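Local coordinates for protein subtilase cytotoxin, subunit B (PDB 3DWA) that probably forms the receptor-binding pentamer of an AB5 toxin, recognising cell-surface glycans that end in a sialic acid foreign to humans, at residues 77-82 / 112-117; 10-15 / 73-78; 26-31 / 55-60; 15-20 / 33-38. All blocks are in the same frame, centred on the assembly; numbering follows the deposited sequence.

Contact 1 (77-82 / 112-117); sequences YYEPGV and PDRKKN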
loop_
_atom_site.group_PDB
_atom_site.type_symbol
_atom_site.label_atom_id
_atom_site.label_comp_id
_atom_site.label_asym_id
_atom_site.label_seq_id
_atom_site.Cartn_x
_atom_site.Cartn_y
_atom_site.Cartn_z
ATOM N N TYR C 77 15.906 15.873 -1.187
ATOM C CA TYR C 77 16.756 16.239 -0.047
ATOM C C TYR C 77 17.673 15.102 0.293
ATOM O O TYR C 77 17.219 13.966 0.465
ATOM C CB TYR C 77 15.910 16.470 1.183
ATOM C CG TYR C 77 14.973 17.619 1.136
ATOM C CD1 TYR C 77 15.350 18.870 1.629
ATOM C CD2 TYR C 77 13.677 17.465 0.638
ATOM C CE1 TYR C 77 14.429 19.945 1.616
ATOM C CE2 TYR C 77 12.777 18.512 0.626
ATOM C CZ TYR C 77 13.159 19.746 1.131
ATOM O OH TYR C 77 12.249 20.767 1.087
ATOM N N TYR C 78 18.971 15.390 0.411
ATOM C CA TYR C 78 19.961 14.336 0.557
ATOM C C TYR C 78 21.049 14.713 1.581
ATOM O O TYR C 78 21.257 15.876 1.889
ATOM C CB TYR C 78 20.574 13.979 -0.825
ATOM C CG TYR C 78 21.510 15.066 -1.360
ATOM C CD1 TYR C 78 22.876 14.993 -1.138
ATOM C CD2 TYR C 78 21.015 16.176 -2.033
ATOM C CE1 TYR C 78 23.744 15.994 -1.586
ATOM C CE2 TYR C 78 21.868 17.195 -2.498
ATOM C CZ TYR C 78 23.228 17.095 -2.253
ATOM O OH TYR C 78 24.089 18.065 -2.703
ATOM N N GLU C 79 21.736 13.708 2.093
ATOM C CA GLU C 79 22.907 13.932 2.910
ATOM C C GLU C 79 24.094 13.154 2.345
ATOM O O GLU C 79 24.051 11.940 2.299
ATOM C CB GLU C 79 22.662 13.533 4.343
ATOM C CG GLU C 79 23.924 13.538 5.108
ATOM C CD GLU C 79 23.711 13.840 6.534
ATOM O OE1 GLU C 79 23.587 12.869 7.329
ATOM O OE2 GLU C 79 23.630 15.058 6.837
ATOM N N PRO C 80 25.158 13.866 1.916
ATOM C CA PRO C 80 26.343 13.170 1.338
ATOM C C PRO C 80 27.122 12.328 2.366
ATOM O O PRO C 80 27.023 12.574 3.581
ATOM C CB PRO C 80 27.233 14.310 0.804
ATOM C CG PRO C 80 26.522 15.628 1.125
ATOM C CD PRO C 80 25.287 15.340 1.965
ATOM N N GLY C 81 27.880 11.343 1.891
ATOM C CA GLY C 81 28.805 10.597 2.748
ATOM C C GLY C 81 28.190 9.648 3.765
ATOM O O GLY C 81 28.894 9.130 4.638
ATOM N N VAL C 82 26.884 9.391 3.648
ATOM C CA VAL C 82 26.206 8.529 4.621
ATOM C C VAL C 82 26.568 7.061 4.416
ATOM O O VAL C 82 26.897 6.366 5.376
ATOM C CB VAL C 82 24.665 8.768 4.669
ATOM C CG1 VAL C 82 24.001 7.852 5.687
ATOM C CG2 VAL C 82 24.377 10.203 5.042
ATOM N N PRO C 112 11.167 22.991 3.642
ATOM C CA PRO C 112 12.343 23.736 4.046
ATOM C C PRO C 112 13.442 23.710 2.961
ATOM O O PRO C 112 13.461 22.833 2.103
ATOM C CB PRO C 112 12.829 22.980 5.286
ATOM C CG PRO C 112 12.423 21.523 4.992
ATOM C CD PRO C 112 11.097 21.661 4.288
ATOM N N ASP C 113 14.349 24.677 3.047
ATOM C CA ASP C 113 15.620 24.687 2.335
ATOM C C ASP C 113 16.695 23.943 3.091
ATOM O O ASP C 113 17.222 24.480 4.110
ATOM C CB ASP C 113 16.145 26.130 2.198
ATOM C CG ASP C 113 15.285 26.997 1.326
ATOM O OD1 ASP C 113 14.608 26.499 0.408
ATOM O OD2 ASP C 113 15.312 28.221 1.560
ATOM N N ARG C 114 17.145 22.816 2.548
ATOM C CA ARG C 114 18.343 22.162 3.063
ATOM C C ARG C 114 19.559 22.714 2.297
ATOM O O ARG C 114 19.914 22.215 1.228
ATOM C CB ARG C 114 18.228 20.634 2.969
ATOM C CG ARG C 114 19.373 19.844 3.571
ATOM C CD ARG C 114 19.139 18.324 3.475
ATOM N NE ARG C 114 20.216 17.569 4.132
ATOM C CZ ARG C 114 20.288 17.354 5.447
ATOM N NH1 ARG C 114 19.341 17.803 6.248
ATOM N NH2 ARG C 114 21.307 16.683 5.962
ATOM N N LYS C 115 20.185 23.752 2.859
ATOM C CA LYS C 115 21.311 24.437 2.231
ATOM C C LYS C 115 22.252 25.013 3.304
ATOM O O LYS C 115 21.785 25.577 4.301
ATOM C CB LYS C 115 20.797 25.578 1.333
ATOM C CG LYS C 115 21.800 26.014 0.268
ATOM C CD LYS C 115 21.555 27.420 -0.280
ATOM C CE LYS C 115 20.344 27.472 -1.224
ATOM N NZ LYS C 115 20.270 26.350 -2.248
ATOM N N LYS C 116 23.560 24.872 3.093
ATOM C CA LYS C 116 24.561 25.565 3.909
ATOM C C LYS C 116 24.303 27.042 3.878
ATOM O O LYS C 116 24.033 27.606 2.821
ATOM C CB LYS C 116 25.981 25.322 3.400
ATOM C CG LYS C 116 26.532 23.970 3.760
ATOM C CD LYS C 116 28.004 24.044 4.029
ATOM C CE LYS C 116 28.793 23.524 2.896
ATOM N NZ LYS C 116 30.177 23.213 3.366
ATOM N N ASN C 117 24.373 27.668 5.051
ATOM C CA ASN C 117 24.311 29.124 5.127
ATOM C C ASN C 117 25.512 29.703 4.415
ATOM O O ASN C 117 26.509 29.025 4.206
ATOM C CB ASN C 117 24.262 29.586 6.583
ATOM C CG ASN C 117 22.910 29.336 7.211
ATOM O OD1 ASN C 117 22.786 28.822 8.332
ATOM N ND2 ASN C 117 21.883 29.658 6.466
#
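R114 lies along Y77, Y78 and E79, fastening the C-terminal tail to the end of strand 73-79, one of the strands of the OB-fold barrel on which the B subunits of AB5 toxins are built. Its CB rests at the edge of the Y77 ring, near the ring plane, with R114 CB 3.6 Å from Y77 CD1. With CG anti to the backbone N (chi1 -176°) and the chain straight as far as NE, the aliphatic part runs past the tyrosine to the strand backbone. There R114 CD passes 3.6 Å from Y78 O, and the next atom bonds to the same oxygen: R114 NE donates to Y78 O over 3.0 Å, a bent bond (142° at the hydrogen) that arrives well above the carbonyl plane. At the tip, NH2 forms a salt bridge, R114 NH2 to E79 OE2 at 3.0 Å. The carboxylate oxygen sits at the edge of the guanidinium; the two planes are turned 58° apart and this one oxygen makes the bridge, while E79 OE1 accepts from W53 NE1. E79 OE2 also pairs with R7, and R114 NH1 reaches T3 O. The carboxylate-guanidinium cluster thus ties the N-terminal and C-terminal tails to one strand. Towards the start of the tail the tyrosine ring points at P112, and H20 of a neighbouring subunit packs against both residues. The Y77 hydroxyl lies in the plane of the P112 carbonyl and donates to it, with Y77 OH only 2.6 Å from P112 O.

Contact 2 (10-15 / 73-78); sequences MFSGVV and PVRIYY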
loop_
_atom_site.group_PDB
_atom_site.type_symbol
_atom_site.label_atom_id
_atom_site.label_comp_id
_atom_site.label_asym_id
_atom_site.label_seq_id
_atom_site.Cartn_x
_atom_site.Cartn_y
_atom_site.Cartn_z
HETATM N N MSE C 10 20.160 19.855 -1.374
HETATM C CA MSE C 10 18.894 19.533 -2.018
HETATM C C MSE C 10 19.052 19.808 -3.499
HETATM O O MSE C 10 19.945 20.549 -3.882
HETATM C CB MSE C 10 17.784 20.404 -1.446
HETATM C CG MSE C 10 18.112 21.856 -1.562
HETATM SE SE MSE C 10 16.663 22.849 -0.842
HETATM C CE MSE C 10 17.125 24.664 -1.376
ATOM N N PHE C 11 18.214 19.189 -4.332
ATOM C CA PHE C 11 18.164 19.521 -5.753
ATOM C C PHE C 11 16.713 19.721 -6.077
ATOM O O PHE C 11 15.886 18.840 -5.766
ATOM C CB PHE C 11 18.762 18.395 -6.609
ATOM C CG PHE C 11 20.264 18.310 -6.522
ATOM C CD1 PHE C 11 21.061 19.257 -7.140
ATOM C CD2 PHE C 11 20.866 17.332 -5.781
ATOM C CE1 PHE C 11 22.449 19.202 -7.049
ATOM C CE2 PHE C 11 22.255 17.267 -5.686
ATOM C CZ PHE C 11 23.043 18.220 -6.322
ATOM N N SER C 12 16.390 20.881 -6.657
ATOM C CA SER C 12 15.009 21.218 -6.959
ATOM C C SER C 12 14.705 20.968 -8.413
ATOM O O SER C 12 15.653 20.958 -9.242
ATOM C CB SER C 12 14.690 22.665 -6.612
ATOM O OG SER C 12 15.035 22.904 -5.282
ATOM N N GLY C 13 13.401 20.773 -8.705
ATOM C CA GLY C 13 12.894 20.505 -10.067
ATOM C C GLY C 13 13.484 19.272 -10.764
ATOM O O GLY C 13 13.774 19.283 -11.993
ATOM N N VAL C 14 13.672 18.221 -9.989
ATOM C CA VAL C 14 14.211 16.965 -10.430
ATOM C C VAL C 14 13.094 16.020 -10.874
ATOM O O VAL C 14 12.065 15.891 -10.180
ATOM C CB VAL C 14 14.972 16.356 -9.213
ATOM C CG1 VAL C 14 15.438 14.924 -9.428
ATOM C CG2 VAL C 14 16.121 17.291 -8.842
ATOM N N VAL C 15 13.277 15.333 -12.001
ATOM C CA VAL C 15 12.327 14.296 -12.424
ATOM C C VAL C 15 13.012 12.972 -12.092
ATOM O O VAL C 15 14.174 12.749 -12.494
ATOM C CB VAL C 15 11.964 14.421 -13.951
ATOM C CG1 VAL C 15 11.231 13.166 -14.440
ATOM C CG2 VAL C 15 11.137 15.691 -14.237
ATOM N N PRO C 73 8.073 17.146 -11.437
ATOM C CA PRO C 73 9.335 17.683 -10.960
ATOM C C PRO C 73 9.243 17.853 -9.426
ATOM O O PRO C 73 8.264 18.393 -8.947
ATOM C CB PRO C 73 9.414 19.048 -11.667
ATOM C CG PRO C 73 7.934 19.476 -11.798
ATOM C CD PRO C 73 7.227 18.171 -12.095
ATOM N N VAL C 74 10.250 17.375 -8.700
ATOM C CA VAL C 74 10.246 17.285 -7.229
ATOM C C VAL C 74 11.613 17.770 -6.683
ATOM O O VAL C 74 12.582 17.919 -7.444
ATOM C CB VAL C 74 9.891 15.841 -6.714
ATOM C CG1 VAL C 74 8.497 15.431 -7.257
ATOM C CG2 VAL C 74 10.972 14.809 -7.147
ATOM N N ARG C 75 11.656 18.067 -5.392
ATOM C CA ARG C 75 12.895 18.386 -4.705
ATOM C C ARG C 75 13.328 17.124 -4.015
ATOM O O ARG C 75 12.511 16.500 -3.340
ATOM C CB ARG C 75 12.648 19.454 -3.647
ATOM C CG ARG C 75 13.852 19.748 -2.735
ATOM C CD ARG C 75 13.613 20.998 -1.947
ATOM N NE ARG C 75 13.623 22.215 -2.767
ATOM C CZ ARG C 75 13.260 23.426 -2.307
ATOM N NH1 ARG C 75 12.861 23.578 -1.041
ATOM N NH2 ARG C 75 13.283 24.492 -3.106
ATOM N N ILE C 76 14.596 16.763 -4.210
ATOM C CA ILE C 76 15.251 15.675 -3.508
ATOM C C ILE C 76 16.119 16.294 -2.435
ATOM O O ILE C 76 16.956 17.148 -2.737
ATOM C CB ILE C 76 16.109 14.776 -4.486
ATOM C CG1 ILE C 76 15.228 13.686 -5.128
ATOM C CG2 ILE C 76 17.138 13.960 -3.743
ATOM C CD1 ILE C 76 14.180 14.174 -6.029
ATOM N N TYR C 77 15.906 15.873 -1.187
ATOM C CA TYR C 77 16.756 16.239 -0.047
ATOM C C TYR C 77 17.673 15.102 0.293
ATOM O O TYR C 77 17.219 13.966 0.465
ATOM C CB TYR C 77 15.910 16.470 1.183
ATOM C CG TYR C 77 14.973 17.619 1.136
ATOM C CD1 TYR C 77 15.350 18.870 1.629
ATOM C CD2 TYR C 77 13.677 17.465 0.638
ATOM C CE1 TYR C 77 14.429 19.945 1.616
ATOM C CE2 TYR C 77 12.777 18.512 0.626
ATOM C CZ TYR C 77 13.159 19.746 1.131
ATOM O OH TYR C 77 12.249 20.767 1.087
ATOM N N TYR C 78 18.971 15.390 0.411
ATOM C CA TYR C 78 19.961 14.336 0.557
ATOM C C TYR C 78 21.049 14.713 1.581
ATOM O O TYR C 78 21.257 15.876 1.889
ATOM C CB TYR C 78 20.574 13.979 -0.825
ATOM C CG TYR C 78 21.510 15.066 -1.360
ATOM C CD1 TYR C 78 22.876 14.993 -1.138
ATOM C CD2 TYR C 78 21.015 16.176 -2.033
ATOM C CE1 TYR C 78 23.744 15.994 -1.586
ATOM C CE2 TYR C 78 21.868 17.195 -2.498
ATOM C CZ TYR C 78 23.228 17.095 -2.253
ATOM O OH TYR C 78 24.089 18.065 -2.703
HETATM O O HOH W 1 22.888 20.845 -3.189
#
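M10 and F11 pair with Y77 and I76 as strand 10-12 runs antiparallel to strand 73-79, and a G1 beta bulge at G13 and V14, both facing V74, marks the corner where the first strand of the OB-fold barrel turns. The backbone ladder has two hydrogen-bonded pairs. F11 and I76 exchange N-H...O bonds, F11 N to I76 O and I76 N to F11 O, both 2.9 Å; beyond the bulge V14 and V74 do the same. G13, with positive phi (58°), takes the extra place and lets the register slip by one residue. Among the side chains, the polar contact is a side-on grip: R75 NE and NH2 both donate to the single oxygen S12 OG, R75 NE to S12 OG measuring 3.0 Å. A bend at chi3 (-69°) turns the guanidinium back to the serine. The SE of selenomethionine M10 lies over one face of this guanidinium, toward its rim, 3.7 Å from R75 NE. The same SE makes an oblique Met-aromatic contact with the Y77 ring, its centroid 5.3 Å away. On the other face of the sheet V14 CG1 packs on I76 CD1 at 3.7 Å, with I42 beside V14, and L97 and L100 beside I76. Aromatic packing closes the strand end: the F11 and Y78 rings are almost parallel (planes 8° apart) yet slid so far that they barely overlap, F11 CE2 coming within 3.2 Å of Y78 CE2. A water beside them donates to M10 O and is 3.1 Å from Y78 OH.

Contact 3 (26-31 / 55-60); sequences NKPYFC and ASFSTL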
loop_
_atom_site.group_PDB
_atom_site.type_symbol
_atom_site.label_atom_id
_atom_site.label_comp_id
_atom_site.label_asym_id
_atom_site.label_seq_id
_atom_site.Cartn_x
_atom_site.Cartn_y
_atom_site.Cartn_z
ATOM N N ASN C 26 21.465 -7.719 5.456
ATOM C CA ASN C 26 20.107 -7.993 5.941
ATOM C C ASN C 26 19.143 -6.787 5.909
ATOM O O ASN C 26 18.099 -6.835 6.533
ATOM C CB ASN C 26 20.159 -8.567 7.371
ATOM C CG ASN C 26 19.092 -9.578 7.614
ATOM O OD1 ASN C 26 18.972 -10.544 6.852
ATOM N ND2 ASN C 26 18.305 -9.389 8.668
ATOM N N LYS C 27 19.477 -5.725 5.178
ATOM C CA LYS C 27 18.660 -4.514 5.148
ATOM C C LYS C 27 18.155 -4.187 3.741
ATOM O O LYS C 27 18.974 -4.019 2.837
ATOM C CB LYS C 27 19.493 -3.320 5.654
ATOM C CG LYS C 27 19.280 -3.006 7.115
ATOM C CD LYS C 27 20.510 -3.266 7.977
ATOM C CE LYS C 27 20.106 -3.329 9.461
ATOM N NZ LYS C 27 18.783 -4.071 9.632
ATOM N N PRO C 28 16.815 -4.089 3.545
ATOM C CA PRO C 28 16.357 -3.645 2.241
ATOM C C PRO C 28 16.797 -2.184 1.996
ATOM O O PRO C 28 16.856 -1.402 2.937
ATOM C CB PRO C 28 14.829 -3.691 2.384
ATOM C CG PRO C 28 14.579 -3.550 3.842
ATOM C CD PRO C 28 15.674 -4.350 4.456
ATOM N N TYR C 29 17.121 -1.840 0.743
ATOM C CA TYR C 29 17.346 -0.417 0.367
ATOM C C TYR C 29 16.758 -0.137 -1.018
ATOM O O TYR C 29 16.415 -1.070 -1.749
ATOM C CB TYR C 29 18.860 -0.035 0.361
ATOM C CG TYR C 29 19.608 -0.658 -0.796
ATOM C CD1 TYR C 29 19.683 -0.021 -2.060
ATOM C CD2 TYR C 29 20.244 -1.853 -0.631
ATOM C CE1 TYR C 29 20.344 -0.624 -3.126
ATOM C CE2 TYR C 29 20.914 -2.462 -1.661
ATOM C CZ TYR C 29 20.975 -1.830 -2.907
ATOM O OH TYR C 29 21.627 -2.471 -3.912
ATOM N N PHE C 30 16.607 1.143 -1.355
ATOM C CA PHE C 30 16.299 1.534 -2.731
ATOM C C PHE C 30 17.139 2.776 -3.043
ATOM O O PHE C 30 17.585 3.484 -2.131
ATOM C CB PHE C 30 14.762 1.749 -2.962
ATOM C CG PHE C 30 14.232 3.050 -2.397
ATOM C CD1 PHE C 30 14.133 4.185 -3.212
ATOM C CD2 PHE C 30 13.811 3.133 -1.057
ATOM C CE1 PHE C 30 13.687 5.407 -2.681
ATOM C CE2 PHE C 30 13.371 4.334 -0.527
ATOM C CZ PHE C 30 13.286 5.476 -1.349
ATOM N N CYS C 31 17.373 3.023 -4.319
ATOM C CA CYS C 31 18.146 4.155 -4.768
ATOM C C CYS C 31 17.348 4.732 -5.933
ATOM O O CYS C 31 16.780 3.990 -6.722
ATOM C CB CYS C 31 19.574 3.696 -5.190
ATOM S SG CYS C 31 20.739 5.101 -5.549
ATOM N N ALA C 55 14.536 5.455 9.679
ATOM C CA ALA C 55 13.134 5.523 10.083
ATOM C C ALA C 55 12.196 6.072 8.993
ATOM O O ALA C 55 10.982 5.874 9.056
ATOM C CB ALA C 55 12.992 6.353 11.402
ATOM N N SER C 56 12.748 6.750 7.990
ATOM C CA SER C 56 11.928 7.279 6.886
ATOM C C SER C 56 11.849 6.329 5.660
ATOM O O SER C 56 11.250 6.667 4.646
ATOM C CB SER C 56 12.486 8.650 6.465
ATOM O OG SER C 56 12.325 9.585 7.519
ATOM N N PHE C 57 12.476 5.166 5.753
ATOM C CA PHE C 57 12.528 4.209 4.642
ATOM C C PHE C 57 11.164 3.949 3.963
ATOM O O PHE C 57 11.036 4.063 2.721
ATOM C CB PHE C 57 13.190 2.898 5.074
ATOM C CG PHE C 57 13.156 1.820 3.995
ATOM C CD1 PHE C 57 14.067 1.834 2.958
ATOM C CD2 PHE C 57 12.167 0.843 3.995
ATOM C CE1 PHE C 57 14.037 0.886 1.950
ATOM C CE2 PHE C 57 12.122 -0.128 2.981
ATOM C CZ PHE C 57 13.065 -0.096 1.958
ATOM N N SER C 58 10.148 3.631 4.769
ATOM C CA SER C 58 8.859 3.256 4.231
ATOM C C SER C 58 8.167 4.385 3.552
ATOM O O SER C 58 7.619 4.195 2.472
ATOM C CB SER C 58 7.961 2.719 5.340
ATOM O OG SER C 58 8.218 1.339 5.376
ATOM N N THR C 59 8.186 5.552 4.196
ATOM C CA THR C 59 7.564 6.779 3.678
ATOM C C THR C 59 8.253 7.241 2.384
ATOM O O THR C 59 7.602 7.590 1.415
ATOM C CB THR C 59 7.625 7.937 4.720
ATOM O OG1 THR C 59 6.932 7.532 5.901
ATOM C CG2 THR C 59 6.927 9.208 4.207
ATOM N N LEU C 60 9.570 7.254 2.406
ATOM C CA LEU C 60 10.383 7.666 1.281
ATOM C C LEU C 60 10.196 6.738 0.089
ATOM O O LEU C 60 10.048 7.216 -1.032
ATOM C CB LEU C 60 11.862 7.755 1.677
ATOM C CG LEU C 60 12.216 8.948 2.591
ATOM C CD1 LEU C 60 13.648 8.769 2.909
ATOM C CD2 LEU C 60 11.974 10.309 1.963
#
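L60, whose backbone meets the ring of F30, is held in the first turn of helix 57-70 by the shortest polar bond here, L60 N to S56 O at 2.9 Å. No hydrogen bond joins residues 55-60 to 26-31, and the contact between them is made by buried apolar groups. F57 reaches over to the strand with CG anti to the backbone N (chi1 175°), which sends its ring out from the helix start, and CE1 does most of the touching. F57 CE1 meets F30 CD2 at 3.8 Å, at the edge of the F30 ring and near its plane. The two side chains run past each other in opposite directions, and their rings are inclined by 56°, an oblique pair. The F57 ring also leans on the strand itself: F57 CZ lies 4.0 Å from P28 CB, and F57 CE1 comes 3.9 Å from Y29 CA. F30 in turn pushes its far end against the helix, F30 CZ lying 3.6 Å from L60 C and 4.0 Å from L60 CB. Around this patch F30 also meets the rings of F19 and Y61, while T59 of a neighbouring subunit packs on P28 and F57. A helix between the third and fourth strands, laid with its apolar side against the barrel, is the arrangement of the OB fold shared by AB5 toxin B subunits.

Contact 4 (15-20 / 33-38); sequences VITQFH and EGKQSA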
loop_
_atom_site.group_PDB
_atom_site.type_symbol
_atom_site.label_atom_id
_atom_site.label_comp_id
_atom_site.label_asym_id
_atom_site.label_seq_id
_atom_site.Cartn_x
_atom_site.Cartn_y
_atom_site.Cartn_z
ATOM N N VAL C 15 13.277 15.333 -12.001
ATOM C CA VAL C 15 12.327 14.296 -12.424
ATOM C C VAL C 15 13.012 12.972 -12.092
ATOM O O VAL C 15 14.174 12.749 -12.494
ATOM C CB VAL C 15 11.964 14.421 -13.951
ATOM C CG1 VAL C 15 11.231 13.166 -14.440
ATOM C CG2 VAL C 15 11.137 15.691 -14.237
ATOM N N ILE C 16 12.346 12.136 -11.276
ATOM C CA ILE C 16 12.919 10.829 -10.898
ATOM C C ILE C 16 12.788 9.926 -12.106
ATOM O O ILE C 16 11.695 9.633 -12.545
ATOM C CB ILE C 16 12.245 10.161 -9.614
ATOM C CG1 ILE C 16 12.421 11.067 -8.382
ATOM C CG2 ILE C 16 12.810 8.694 -9.373
ATOM C CD1 ILE C 16 11.533 10.674 -7.109
ATOM N N THR C 17 13.912 9.493 -12.636
ATOM C CA THR C 17 13.963 8.777 -13.907
ATOM C C THR C 17 14.391 7.305 -13.776
ATOM O O THR C 17 14.136 6.517 -14.678
ATOM C CB THR C 17 14.944 9.495 -14.887
ATOM O OG1 THR C 17 16.236 9.613 -14.275
ATOM C CG2 THR C 17 14.447 10.910 -15.198
ATOM N N GLN C 18 15.058 6.941 -12.688
ATOM C CA GLN C 18 15.500 5.534 -12.507
ATOM C C GLN C 18 15.261 5.091 -11.069
ATOM O O GLN C 18 15.298 5.895 -10.137
ATOM C CB GLN C 18 16.995 5.306 -12.846
ATOM C CG GLN C 18 17.480 5.761 -14.258
ATOM C CD GLN C 18 16.846 4.974 -15.397
ATOM O OE1 GLN C 18 16.668 3.741 -15.325
ATOM N NE2 GLN C 18 16.470 5.690 -16.447
ATOM N N PHE C 19 15.050 3.795 -10.904
ATOM C CA PHE C 19 14.672 3.220 -9.606
ATOM C C PHE C 19 15.393 1.854 -9.457
ATOM O O PHE C 19 15.361 1.060 -10.365
ATOM C CB PHE C 19 13.158 3.043 -9.578
ATOM C CG PHE C 19 12.555 3.252 -8.223
ATOM C CD1 PHE C 19 11.884 4.425 -7.942
ATOM C CD2 PHE C 19 12.665 2.267 -7.233
ATOM C CE1 PHE C 19 11.320 4.637 -6.673
ATOM C CE2 PHE C 19 12.095 2.451 -5.981
ATOM C CZ PHE C 19 11.419 3.639 -5.698
ATOM N N HIS C 20 16.105 1.631 -8.358
ATOM C CA HIS C 20 16.727 0.327 -8.091
ATOM C C HIS C 20 16.376 -0.073 -6.668
ATOM O O HIS C 20 16.289 0.772 -5.799
ATOM C CB HIS C 20 18.260 0.403 -8.230
ATOM C CG HIS C 20 18.992 -0.781 -7.662
ATOM N ND1 HIS C 20 19.739 -0.713 -6.499
ATOM C CD2 HIS C 20 19.077 -2.064 -8.087
ATOM C CE1 HIS C 20 20.242 -1.906 -6.233
ATOM N NE2 HIS C 20 19.855 -2.745 -7.180
ATOM N N GLU C 33 17.449 7.720 -9.236
ATOM C CA GLU C 33 18.224 8.703 -9.968
ATOM C C GLU C 33 17.238 9.701 -10.535
ATOM O O GLU C 33 16.121 9.352 -10.916
ATOM C CB GLU C 33 19.073 8.053 -11.057
ATOM C CG GLU C 33 19.952 9.028 -11.873
ATOM C CD GLU C 33 19.972 8.640 -13.357
ATOM O OE1 GLU C 33 20.319 7.467 -13.678
ATOM O OE2 GLU C 33 19.600 9.492 -14.200
ATOM N N GLY C 34 17.601 10.973 -10.494
ATOM C CA GLY C 34 16.759 11.987 -11.093
ATOM C C GLY C 34 17.593 12.927 -11.935
ATOM O O GLY C 34 18.797 12.981 -11.761
ATOM N N LYS C 35 16.939 13.644 -12.853
ATOM C CA LYS C 35 17.587 14.640 -13.724
ATOM C C LYS C 35 17.009 16.043 -13.473
ATOM O O LYS C 35 15.796 16.256 -13.500
ATOM C CB LYS C 35 17.325 14.325 -15.196
ATOM C CG LYS C 35 17.939 13.075 -15.777
ATOM C CD LYS C 35 19.358 13.305 -16.205
ATOM C CE LYS C 35 19.898 12.013 -16.772
ATOM N NZ LYS C 35 21.399 12.017 -16.751
ATOM N N GLN C 36 17.884 17.005 -13.291
ATOM C CA GLN C 36 17.474 18.403 -13.284
ATOM C C GLN C 36 17.283 18.917 -14.702
ATOM O O GLN C 36 17.532 18.167 -15.646
ATOM C CB GLN C 36 18.507 19.241 -12.526
ATOM C CG GLN C 36 18.614 18.770 -11.096
ATOM C CD GLN C 36 19.400 19.692 -10.228
ATOM O OE1 GLN C 36 20.597 19.483 -10.028
ATOM N NE2 GLN C 36 18.737 20.705 -9.682
ATOM N N SER C 37 16.870 20.185 -14.843
ATOM C CA SER C 37 16.549 20.829 -16.148
ATOM C C SER C 37 17.364 20.394 -17.362
ATOM O O SER C 37 16.812 20.307 -18.464
ATOM C CB SER C 37 16.262 22.308 -16.027
ATOM O OG SER C 37 14.992 22.375 -15.383
ATOM N N ALA C 38 18.670 20.146 -17.228
ATOM C CA ALA C 38 19.821 20.930 -17.624
ATOM C C ALA C 38 20.503 19.597 -18.055
ATOM O O ALA C 38 21.447 19.552 -18.824
ATOM C CB ALA C 38 20.543 21.570 -16.476
#
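A classic beta bulge interrupts the antiparallel hairpin of strands 14-24 and 27-35 in the OB-fold barrel, where T17 and Q18 both face E33. One carbonyl oxygen is gripped by both backbone amides: T17 N donates to E33 O at 2.8 Å, and Q18 N to E33 O at 3.2 Å. The return bond, E33 N to Q18 O, is 3.0 Å. At T17 the backbone departs from the extended form (psi -21°), which lets the two N-H groups converge on the same acceptor; T17 OG1 adds a third, weak bond to it. Before the bulge the register is regular, V15 and K35 forming a hydrogen-bonded pair, with K35 N 2.9 Å from V15 O, and I16 sitting close against the backbone of G34. The side chains of Q18 and E33 run side by side in the same direction, their amide and carboxylate planes 33° apart. The polar ends have partners beyond the hairpin: Q18 OE1 bonds to T102 of a neighbouring subunit and K35 NZ to S41. Q18 meets E33 through the methylene part of its chain, Q18 CG resting 3.4 Å from the carboxylate oxygen E33 OE1.

All four contacts involve strands of the same antiparallel barrel sheet. Contacts 1 and 2 share Y77 and Y78 on strand 73-79, their centres about 11 Å apart, and M10 touches the tail of contact 1, with R114 O 3.3 Å from M10 CG. Contact 4 falls between the two segments of contact 2 along the chain and shares V15 with it; Q36 NE2 probably bonds to S12 O. Contacts 3 and 4 use opposite ends of the hairpin, with centres about 18 Å apart, yet C31 N and H20 O probably bond between them. Both also touch the same neighbouring subunit, so they help build the pentamer interface. The H20 ring meets the Y77 ring of that copy, the planes steeply inclined, joining contact 4 to its contacts 1 and 2.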